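Local coordinates for protein esterase (Rhizomucor miehei CAU432, PDB 4WY8) that probably hydrolyses carboxylic ester bonds, as a carboxylesterase of the alpha/beta hydrolase fold, at residues Glu54-Asn59 against Ala148-Val153; Pro83-His88 against Val140-Glu145; Leu74-Gln79 against Arg110-Val115. One frame throughout, in Å; residues are numbered along the deposited sequence.

Interaction 1. Residues Glu54-Asn59 against Ala148-Val153; sequences EEKTIN and AKSINV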
loop_
_atom_site.group_PDB
_atom_site.type_symbol
_atom_site.label_atom_id
_atom_site.label_comp_id
_atom_site.label_asym_id
_atom_site.label_seq_id
_atom_site.Cartn_x
_atom_site.Cartn_y
_atom_site.Cartn_z
ATOM N N GLU A 54 -8.708 27.842 8.293
ATOM C CA GLU A 54 -8.243 28.918 9.159
ATOM C C GLU A 54 -6.820 29.300 8.804
ATOM O O GLU A 54 -5.959 28.426 8.665
ATOM C CB GLU A 54 -8.311 28.495 10.639
ATOM C CG GLU A 54 -7.520 29.421 11.590
ATOM C CD GLU A 54 -7.592 29.010 13.074
ATOM O OE1 GLU A 54 -7.079 29.773 13.938
ATOM O OE2 GLU A 54 -8.107 27.903 13.370
ATOM N N GLU A 55 -6.552 30.596 8.692
ATOM C CA GLU A 55 -5.183 31.036 8.440
ATOM C C GLU A 55 -4.639 31.510 9.785
ATOM O O GLU A 55 -5.263 32.316 10.472
ATOM C CB GLU A 55 -5.105 32.139 7.367
ATOM C CG GLU A 55 -5.580 31.722 5.957
ATOM C CD GLU A 55 -4.524 30.948 5.155
ATOM O OE1 GLU A 55 -3.420 30.717 5.684
ATOM O OE2 GLU A 55 -4.795 30.557 3.990
ATOM N N LYS A 56 -3.489 30.968 10.168
ATOM C CA LYS A 56 -2.920 31.188 11.491
ATOM C C LYS A 56 -1.467 31.604 11.424
ATOM O O LYS A 56 -0.671 30.976 10.739
ATOM C CB LYS A 56 -3.052 29.917 12.344
ATOM C CG LYS A 56 -2.569 30.099 13.774
ATOM C CD LYS A 56 -3.694 30.226 14.773
ATOM C CE LYS A 56 -3.121 30.645 16.130
ATOM N NZ LYS A 56 -4.180 30.833 17.165
ATOM N N THR A 57 -1.106 32.656 12.146
ATOM C CA THR A 57 0.279 33.098 12.150
ATOM C C THR A 57 0.917 32.780 13.476
ATOM O O THR A 57 0.379 33.153 14.523
ATOM C CB THR A 57 0.404 34.612 11.896
ATOM O OG1 THR A 57 -0.050 34.922 10.572
ATOM C CG2 THR A 57 1.848 35.044 12.049
ATOM N N ILE A 58 2.049 32.087 13.467
ATOM C CA ILE A 58 2.745 31.942 14.728
ATOM C C ILE A 58 3.944 32.887 14.652
ATOM O O ILE A 58 4.701 32.895 13.676
ATOM C CB ILE A 58 3.101 30.460 15.035
ATOM C CG1 ILE A 58 4.002 29.822 14.000
ATOM C CG2 ILE A 58 1.816 29.631 15.125
ATOM C CD1 ILE A 58 4.168 28.313 14.258
ATOM N N ASN A 59 4.075 33.698 15.700
ATOM C CA ASN A 59 5.103 34.735 15.821
ATOM C C ASN A 59 6.312 34.293 16.632
ATOM O O ASN A 59 6.184 34.026 17.829
ATOM C CB ASN A 59 4.494 35.989 16.455
ATOM C CG ASN A 59 3.419 36.612 15.593
ATOM O OD1 ASN A 59 3.705 37.177 14.538
ATOM N ND2 ASN A 59 2.167 36.488 16.024
ATOM N N ALA A 148 -2.007 23.509 21.240
ATOM C CA ALA A 148 -2.878 22.468 20.711
ATOM C C ALA A 148 -4.311 22.675 21.191
ATOM O O ALA A 148 -5.252 22.494 20.412
ATOM C CB ALA A 148 -2.366 21.086 21.097
ATOM N N LYS A 149 -4.489 23.060 22.458
ATOM C CA LYS A 149 -5.833 23.404 22.914
ATOM C C LYS A 149 -6.401 24.553 22.135
ATOM O O LYS A 149 -7.577 24.530 21.772
ATOM C CB LYS A 149 -5.883 23.801 24.395
ATOM C CG LYS A 149 -6.187 22.688 25.372
ATOM C CD LYS A 149 -6.460 23.295 26.751
ATOM C CE LYS A 149 -7.024 22.266 27.728
ATOM N NZ LYS A 149 -6.972 22.768 29.132
ATOM N N SER A 150 -5.564 25.542 21.843
ATOM C CA SER A 150 -6.047 26.707 21.112
ATOM C C SER A 150 -6.561 26.372 19.715
ATOM O O SER A 150 -7.424 27.064 19.200
ATOM C CB SER A 150 -4.936 27.743 20.997
ATOM O OG SER A 150 -4.084 27.419 19.910
ATOM N N ILE A 151 -6.040 25.326 19.085
ATOM C CA ILE A 151 -6.568 24.976 17.760
ATOM C C ILE A 151 -7.327 23.652 17.765
ATOM O O ILE A 151 -7.518 23.054 16.715
ATOM C CB ILE A 151 -5.440 24.920 16.689
ATOM C CG1 ILE A 151 -4.376 23.872 17.054
ATOM C CG2 ILE A 151 -4.795 26.281 16.525
ATOM C CD1 ILE A 151 -3.392 23.583 15.916
ATOM N N ASN A 152 -7.767 23.210 18.947
ATOM C CA ASN A 152 -8.527 21.965 19.097
ATOM C C ASN A 152 -7.936 20.739 18.401
ATOM O O ASN A 152 -8.652 20.015 17.711
ATOM C CB ASN A 152 -9.966 22.161 18.599
ATOM C CG ASN A 152 -10.883 22.744 19.665
ATOM O OD1 ASN A 152 -10.837 22.336 20.827
ATOM N ND2 ASN A 152 -11.716 23.702 19.279
ATOM N N VAL A 153 -6.649 20.491 18.627
ATOM C CA VAL A 153 -6.006 19.259 18.194
ATOM C C VAL A 153 -5.365 18.548 19.387
ATOM O O VAL A 153 -5.117 19.160 20.430
ATOM C CB VAL A 153 -4.937 19.519 17.095
ATOM C CG1 VAL A 153 -5.535 20.302 15.938
ATOM C CG2 VAL A 153 -3.733 20.236 17.672
#

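Interaction 2. Residues Pro83-His88 against Val140-Glu145; sequences PIVFFH and VWVAKE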
loop_
_atom_site.group_PDB
_atom_site.type_symbol
_atom_site.label_atom_id
_atom_site.label_comp_id
_atom_site.label_asym_id
_atom_site.label_seq_id
_atom_site.Cartn_x
_atom_site.Cartn_y
_atom_site.Cartn_z
ATOM N N PRO A 83 -3.592 15.959 14.768
ATOM C CA PRO A 83 -2.994 16.940 13.872
ATOM C C PRO A 83 -2.023 16.286 12.903
ATOM O O PRO A 83 -1.237 15.414 13.281
ATOM C CB PRO A 83 -2.279 17.895 14.833
ATOM C CG PRO A 83 -1.856 17.006 15.976
ATOM C CD PRO A 83 -2.857 15.846 16.042
ATOM N N ILE A 84 -2.143 16.659 11.640
ATOM C CA ILE A 84 -1.204 16.256 10.622
ATOM C C ILE A 84 -0.485 17.496 10.145
ATOM O O ILE A 84 -1.086 18.349 9.499
ATOM C CB ILE A 84 -1.916 15.592 9.433
ATOM C CG1 ILE A 84 -2.688 14.358 9.886
ATOM C CG2 ILE A 84 -0.928 15.231 8.307
ATOM C CD1 ILE A 84 -3.520 13.735 8.763
ATOM N N VAL A 85 0.801 17.596 10.443
ATOM C CA VAL A 85 1.581 18.710 9.967
ATOM C C VAL A 85 2.162 18.341 8.609
ATOM O O VAL A 85 2.925 17.383 8.477
ATOM C CB VAL A 85 2.703 19.080 10.948
ATOM C CG1 VAL A 85 3.354 20.363 10.498
ATOM C CG2 VAL A 85 2.129 19.256 12.355
ATOM N N PHE A 86 1.801 19.126 7.604
ATOM C CA PHE A 86 2.042 18.756 6.216
ATOM C C PHE A 86 3.049 19.689 5.575
ATOM O O PHE A 86 2.908 20.906 5.662
ATOM C CB PHE A 86 0.713 18.768 5.432
ATOM C CG PHE A 86 0.808 18.157 4.072
ATOM C CD1 PHE A 86 1.215 18.927 2.979
ATOM C CD2 PHE A 86 0.477 16.830 3.867
ATOM C CE1 PHE A 86 1.310 18.375 1.712
ATOM C CE2 PHE A 86 0.578 16.264 2.585
ATOM C CZ PHE A 86 0.990 17.052 1.509
ATOM N N PHE A 87 4.047 19.109 4.916
ATOM C CA PHE A 87 5.061 19.857 4.165
ATOM C C PHE A 87 4.985 19.522 2.670
ATOM O O PHE A 87 5.150 18.349 2.238
ATOM C CB PHE A 87 6.466 19.576 4.707
ATOM C CG PHE A 87 6.544 19.599 6.212
ATOM C CD1 PHE A 87 6.131 20.716 6.928
ATOM C CD2 PHE A 87 7.012 18.498 6.912
ATOM C CE1 PHE A 87 6.176 20.729 8.334
ATOM C CE2 PHE A 87 7.078 18.513 8.303
ATOM C CZ PHE A 87 6.654 19.630 9.014
ATOM N N HIS A 88 4.700 20.560 1.879
ATOM C CA HIS A 88 4.410 20.361 0.472
ATOM C C HIS A 88 5.663 20.228 -0.359
ATOM O O HIS A 88 6.739 20.706 0.022
ATOM C CB HIS A 88 3.534 21.507 -0.075
ATOM C CG HIS A 88 4.223 22.837 -0.150
ATOM N ND1 HIS A 88 5.085 23.172 -1.172
ATOM C CD2 HIS A 88 4.121 23.943 0.629
ATOM C CE1 HIS A 88 5.515 24.410 -0.999
ATOM N NE2 HIS A 88 4.943 24.902 0.090
ATOM N N VAL A 140 7.007 22.011 16.694
ATOM C CA VAL A 140 7.225 22.333 18.106
ATOM C C VAL A 140 6.084 23.175 18.650
ATOM O O VAL A 140 5.628 22.961 19.774
ATOM C CB VAL A 140 8.569 23.085 18.318
ATOM C CG1 VAL A 140 8.663 23.664 19.734
ATOM C CG2 VAL A 140 9.735 22.170 18.024
ATOM N N TRP A 141 5.615 24.119 17.842
ATOM C CA TRP A 141 4.483 24.956 18.224
ATOM C C TRP A 141 3.207 24.116 18.404
ATOM O O TRP A 141 2.518 24.247 19.412
ATOM C CB TRP A 141 4.265 26.057 17.195
ATOM C CG TRP A 141 3.276 27.111 17.637
ATOM C CD1 TRP A 141 3.565 28.290 18.252
ATOM C CD2 TRP A 141 1.844 27.077 17.488
ATOM N NE1 TRP A 141 2.412 28.983 18.511
ATOM C CE2 TRP A 141 1.341 28.266 18.052
ATOM C CE3 TRP A 141 0.941 26.153 16.945
ATOM C CZ2 TRP A 141 -0.029 28.566 18.077
ATOM C CZ3 TRP A 141 -0.417 26.449 16.975
ATOM C CH2 TRP A 141 -0.888 27.644 17.540
ATOM N N VAL A 142 2.904 23.253 17.435
ATOM C CA VAL A 142 1.704 22.416 17.511
ATOM C C VAL A 142 1.736 21.436 18.693
ATOM O O VAL A 142 0.704 21.209 19.342
ATOM C CB VAL A 142 1.465 21.612 16.184
ATOM C CG1 VAL A 142 0.278 20.646 16.326
ATOM C CG2 VAL A 142 1.228 22.554 15.006
ATOM N N ALA A 143 2.903 20.873 18.994
ATOM C CA ALA A 143 3.013 19.867 20.066
ATOM C C ALA A 143 2.818 20.431 21.483
ATOM O O ALA A 143 2.544 19.695 22.432
ATOM C CB ALA A 143 4.347 19.180 19.983
ATOM N N LYS A 144 2.976 21.739 21.618
ATOM C CA LYS A 144 2.856 22.415 22.902
ATOM C C LYS A 144 1.385 22.436 23.360
ATOM O O LYS A 144 0.502 22.871 22.612
ATOM C CB LYS A 144 3.451 23.811 22.747
ATOM C CG LYS A 144 4.125 24.403 23.953
ATOM C CD LYS A 144 4.937 25.613 23.476
ATOM C CE LYS A 144 5.690 26.310 24.601
ATOM N NZ LYS A 144 6.652 27.326 24.064
ATOM N N GLU A 145 1.134 21.987 24.590
ATOM C CA GLU A 145 -0.232 21.731 25.075
ATOM C C GLU A 145 -1.231 22.862 24.895
ATOM O O GLU A 145 -2.337 22.659 24.381
ATOM C CB GLU A 145 -0.209 21.394 26.567
ATOM C CG GLU A 145 -1.576 20.959 27.089
ATOM C CD GLU A 145 -1.637 20.833 28.603
ATOM O OE1 GLU A 145 -0.660 21.233 29.279
ATOM O OE2 GLU A 145 -2.677 20.348 29.113
#

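Interaction 3. Residues Leu74-Gln79 against Arg110-Val115; sequences LDTENQ and RARAAV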
loop_
_atom_site.group_PDB
_atom_site.type_symbol
_atom_site.label_atom_id
_atom_site.label_comp_id
_atom_site.label_asym_id
_atom_site.label_seq_id
_atom_site.Cartn_x
_atom_site.Cartn_y
_atom_site.Cartn_z
ATOM N N LEU A 74 -15.868 19.930 8.217
ATOM C CA LEU A 74 -16.993 20.703 8.740
ATOM C C LEU A 74 -17.636 19.935 9.882
ATOM O O LEU A 74 -17.511 18.708 9.955
ATOM C CB LEU A 74 -18.019 20.980 7.636
ATOM C CG LEU A 74 -17.559 21.852 6.467
ATOM C CD1 LEU A 74 -18.665 21.977 5.451
ATOM C CD2 LEU A 74 -17.178 23.225 6.979
ATOM N N ASP A 75 -18.301 20.646 10.787
ATOM C CA ASP A 75 -18.980 19.988 11.911
ATOM C C ASP A 75 -18.006 19.231 12.843
ATOM O O ASP A 75 -18.281 18.106 13.272
ATOM C CB ASP A 75 -20.063 19.033 11.374
ATOM C CG ASP A 75 -21.135 19.762 10.551
ATOM O OD1 ASP A 75 -21.317 20.983 10.748
ATOM O OD2 ASP A 75 -21.785 19.117 9.694
ATOM N N THR A 76 -16.845 19.833 13.089
ATOM C CA THR A 76 -15.890 19.342 14.086
ATOM C C THR A 76 -15.521 20.473 15.052
ATOM O O THR A 76 -14.489 20.409 15.734
ATOM C CB THR A 76 -14.595 18.762 13.430
ATOM O OG1 THR A 76 -13.948 19.775 12.641
ATOM C CG2 THR A 76 -14.941 17.581 12.539
ATOM N N GLU A 77 -16.385 21.492 15.127
ATOM C CA GLU A 77 -16.099 22.737 15.863
ATOM C C GLU A 77 -15.686 22.547 17.325
ATOM O O GLU A 77 -14.779 23.226 17.803
ATOM C CB GLU A 77 -17.314 23.678 15.794
ATOM C CG GLU A 77 -17.456 24.368 14.432
ATOM C CD GLU A 77 -18.497 23.712 13.531
ATOM O OE1 GLU A 77 -19.005 24.399 12.614
ATOM O OE2 GLU A 77 -18.781 22.507 13.717
ATOM N N ASN A 78 -16.322 21.612 18.022
ATOM C CA ASN A 78 -15.982 21.366 19.421
ATOM C C ASN A 78 -15.325 20.008 19.597
ATOM O O ASN A 78 -15.410 19.419 20.673
ATOM C CB ASN A 78 -17.228 21.433 20.318
ATOM C CG ASN A 78 -17.894 22.791 20.299
ATOM O OD1 ASN A 78 -17.234 23.825 20.432
ATOM N ND2 ASN A 78 -19.215 22.798 20.134
ATOM N N GLN A 79 -14.699 19.506 18.534
ATOM C CA GLN A 79 -14.009 18.220 18.575
ATOM C C GLN A 79 -12.499 18.390 18.554
ATOM O O GLN A 79 -11.966 19.223 17.816
ATOM C CB GLN A 79 -14.410 17.354 17.380
ATOM C CG GLN A 79 -15.786 16.728 17.455
ATOM C CD GLN A 79 -16.062 15.851 16.248
ATOM O OE1 GLN A 79 -15.238 15.001 15.869
ATOM N NE2 GLN A 79 -17.205 16.080 15.606
ATOM N N ARG A 110 -10.873 12.679 4.663
ATOM C CA ARG A 110 -10.785 11.223 4.750
ATOM C C ARG A 110 -10.219 10.799 6.104
ATOM O O ARG A 110 -10.667 9.834 6.679
ATOM C CB ARG A 110 -9.943 10.651 3.617
ATOM C CG ARG A 110 -10.599 10.791 2.244
ATOM C CD ARG A 110 -9.747 10.119 1.177
ATOM N NE ARG A 110 -10.037 10.608 -0.170
ATOM C CZ ARG A 110 -9.792 9.924 -1.286
ATOM N NH1 ARG A 110 -9.262 8.701 -1.218
ATOM N NH2 ARG A 110 -10.058 10.468 -2.472
ATOM N N ALA A 111 -9.238 11.530 6.615
ATOM C CA ALA A 111 -8.627 11.170 7.890
ATOM C C ALA A 111 -9.410 11.757 9.057
ATOM O O ALA A 111 -9.222 11.344 10.198
ATOM C CB ALA A 111 -7.168 11.643 7.943
ATOM N N ARG A 112 -10.301 12.703 8.759
ATOM C CA ARG A 112 -11.005 13.466 9.794
ATOM C C ARG A 112 -9.987 14.052 10.760
ATOM O O ARG A 112 -10.026 13.800 11.961
ATOM C CB ARG A 112 -12.042 12.597 10.530
ATOM C CG ARG A 112 -13.243 12.263 9.656
ATOM C CD ARG A 112 -14.412 11.643 10.433
ATOM N NE ARG A 112 -14.944 12.559 11.439
ATOM C CZ ARG A 112 -15.812 13.528 11.166
ATOM N NH1 ARG A 112 -16.241 13.706 9.922
ATOM N NH2 ARG A 112 -16.243 14.319 12.132
ATOM N N ALA A 113 -9.055 14.811 10.203
ATOM C CA ALA A 113 -7.934 15.340 10.956
ATOM C C ALA A 113 -7.847 16.821 10.720
ATOM O O ALA A 113 -8.486 17.337 9.793
ATOM C CB ALA A 113 -6.644 14.660 10.532
ATOM N N ALA A 114 -7.093 17.517 11.566
ATOM C CA ALA A 114 -6.693 18.883 11.263
ATOM C C ALA A 114 -5.392 18.816 10.492
ATOM O O ALA A 114 -4.372 18.354 11.019
ATOM C CB ALA A 114 -6.521 19.725 12.535
ATOM N N VAL A 115 -5.415 19.239 9.238
ATOM C CA VAL A 115 -4.165 19.282 8.499
ATOM C C VAL A 115 -3.552 20.670 8.667
ATOM O O VAL A 115 -4.169 21.706 8.376
ATOM C CB VAL A 115 -4.352 18.932 7.018
ATOM C CG1 VAL A 115 -3.042 18.975 6.325
ATOM C CG2 VAL A 115 -4.938 17.526 6.891
HETATM O O HOH W 1 -14.543 13.173 14.053
#

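Interaction 1. Residues Glu54-Asn59 against Ala148-Val153
K56 reaches from the edge strand 51-59 over the end of helix 145-150 and passes beside I151 and S150. Neither approach is tight; the two differ in burial and bonding. On the inner side CD of K56 lies 4.5 Å from CG2 of I151, near the outer limit of van der Waals contact. With CG anti to the backbone N (chi1 -176°), the lysine sends its methylenes off the strand toward the helix end, and its side chain also lies on W141 and I70. I151 is buried, and also packs on I116 of strand 114-118, a setting that suits a branched apolar side chain.

On the solvent side NZ of K56 stands 4.4 Å from OG of S150, too far for a bond, and the hydroxyl is bonded instead to the carbonyl of N147. S150 is solvent-exposed, as a small polar residue in the last turn can be. Just beyond it a Schellman motif closes the helix, with V153 N bonded to A148 O at 3.0 Å and N152 N to K149 O at 3.1 Å. N152 takes the positive phi, which asparagine tolerates well. The contact is thus made by packing along the lysine's carbon chain, with the NZ charge not paired across the segments.

Interaction 2. Residues Pro83-His88 against Val140-Glu145
P83 meets V142 with its CB, 4.0 Å from CG1 of the valine, and P83 also packs on V153 and I116. Of the aromatic rings nearby, F87 carries the carbonyl oxygen of V85 over one face, 4.3 Å above the plane and displaced toward the rim, and its side chain packs on C135 and V139 of helix 130-143. The indole of W141 looks another way, toward K56 and I58 of the edge strand, whereas H88 stacks on Y120.

V142 divides its two methyls between two strand residues. CG1 stands anti to the backbone N (chi1 175°) and meets P83; CG2, anti to the carbonyl carbon, comes 4.3 Å from CG2 of V85. This is helix-on-sheet packing within a beta-alpha-beta crossover: strand 114-118 leads through helices 130-143 and 145-150 to strand 159-163, and strand 83-87 lies between those two strands. Beta-branched valines fit both sides, being compact and stiff. P83 and V85, two apart on the strand, turn their side chains to the helix, while that of I84 starts out on the other side. All three touching residues are buried, and V142 also packs on I116 and L158. At the far end of the strand, H88 opens an HGGG sequence, consistent with the oxyanion-hole loop of hormone-sensitive-lipase-like esterases.

Interaction 3. Residues Leu74-Gln79 against Arg110-Val115
Q79 and R112 are joined through water 1, the bridge between the two segments. The water donates to OE1 of Q79 at 2.7 Å and accepts from NE of R112 at 2.7 Å, and it lies in the guanidinium plane at its edge. OE1 itself comes to that edge too, 3.9 Å from NH2 of R112, which is electrostatically favourable although too long for a direct bond. The amide and guanidinium planes stand 30° apart. R112 gets there by a bend in its chain at chi3 (62°), which turns the guanidinium back toward the loop.

The van der Waals part is small. CG2 of T76 lies 3.5 Å from NH2 of R112 and approaches it obliquely. Threonine serves two roles here, since its methyl meets the arginine while OG1 is bonded to the carbonyl of P73.

Backbone bonds shape the loop. A type I turn from T76 to Q79 is closed by Q79 N to T76 O at 2.9 Å, and R72 binds the carbonyls of both residues, which probably helps to fix the turn. R112 itself has positive phi, marking the point where the chain leaves helix 101-111.

The contact thus ties the loop between strands 65-73 and 83-87 to the link from helix 101-111 into strand 114-118. There A114 pairs with I84 and V115 with T71, while R110 forms a salt bridge to D308 of helix 301-322.

All three contacts reach the same sheet and lie on the same side of the chain's centre. Interactions 1 and 2 have centres 10 Å apart. W141, from the 140-145 segment, packs against strand 51-59, its CE2 3.3 Å from CG2 of I58; V153 CB also packs 3.8 Å from P83 CB. Interaction 3 sits about 14 Å from interaction 1 and 15 Å from interaction 2, centre to centre. Its strand pairs with that of interaction 2, I84 N lying 2.9 Å from A114 O in a probable hydrogen bond. Along the chain, interactions 2 and 3 cross, and both nest inside the loop closed by interaction 1. The probable triad of S164, H291 and D261 belongs to none of them, but H88, just after strand 83-87, opens the probable oxyanion-hole loop.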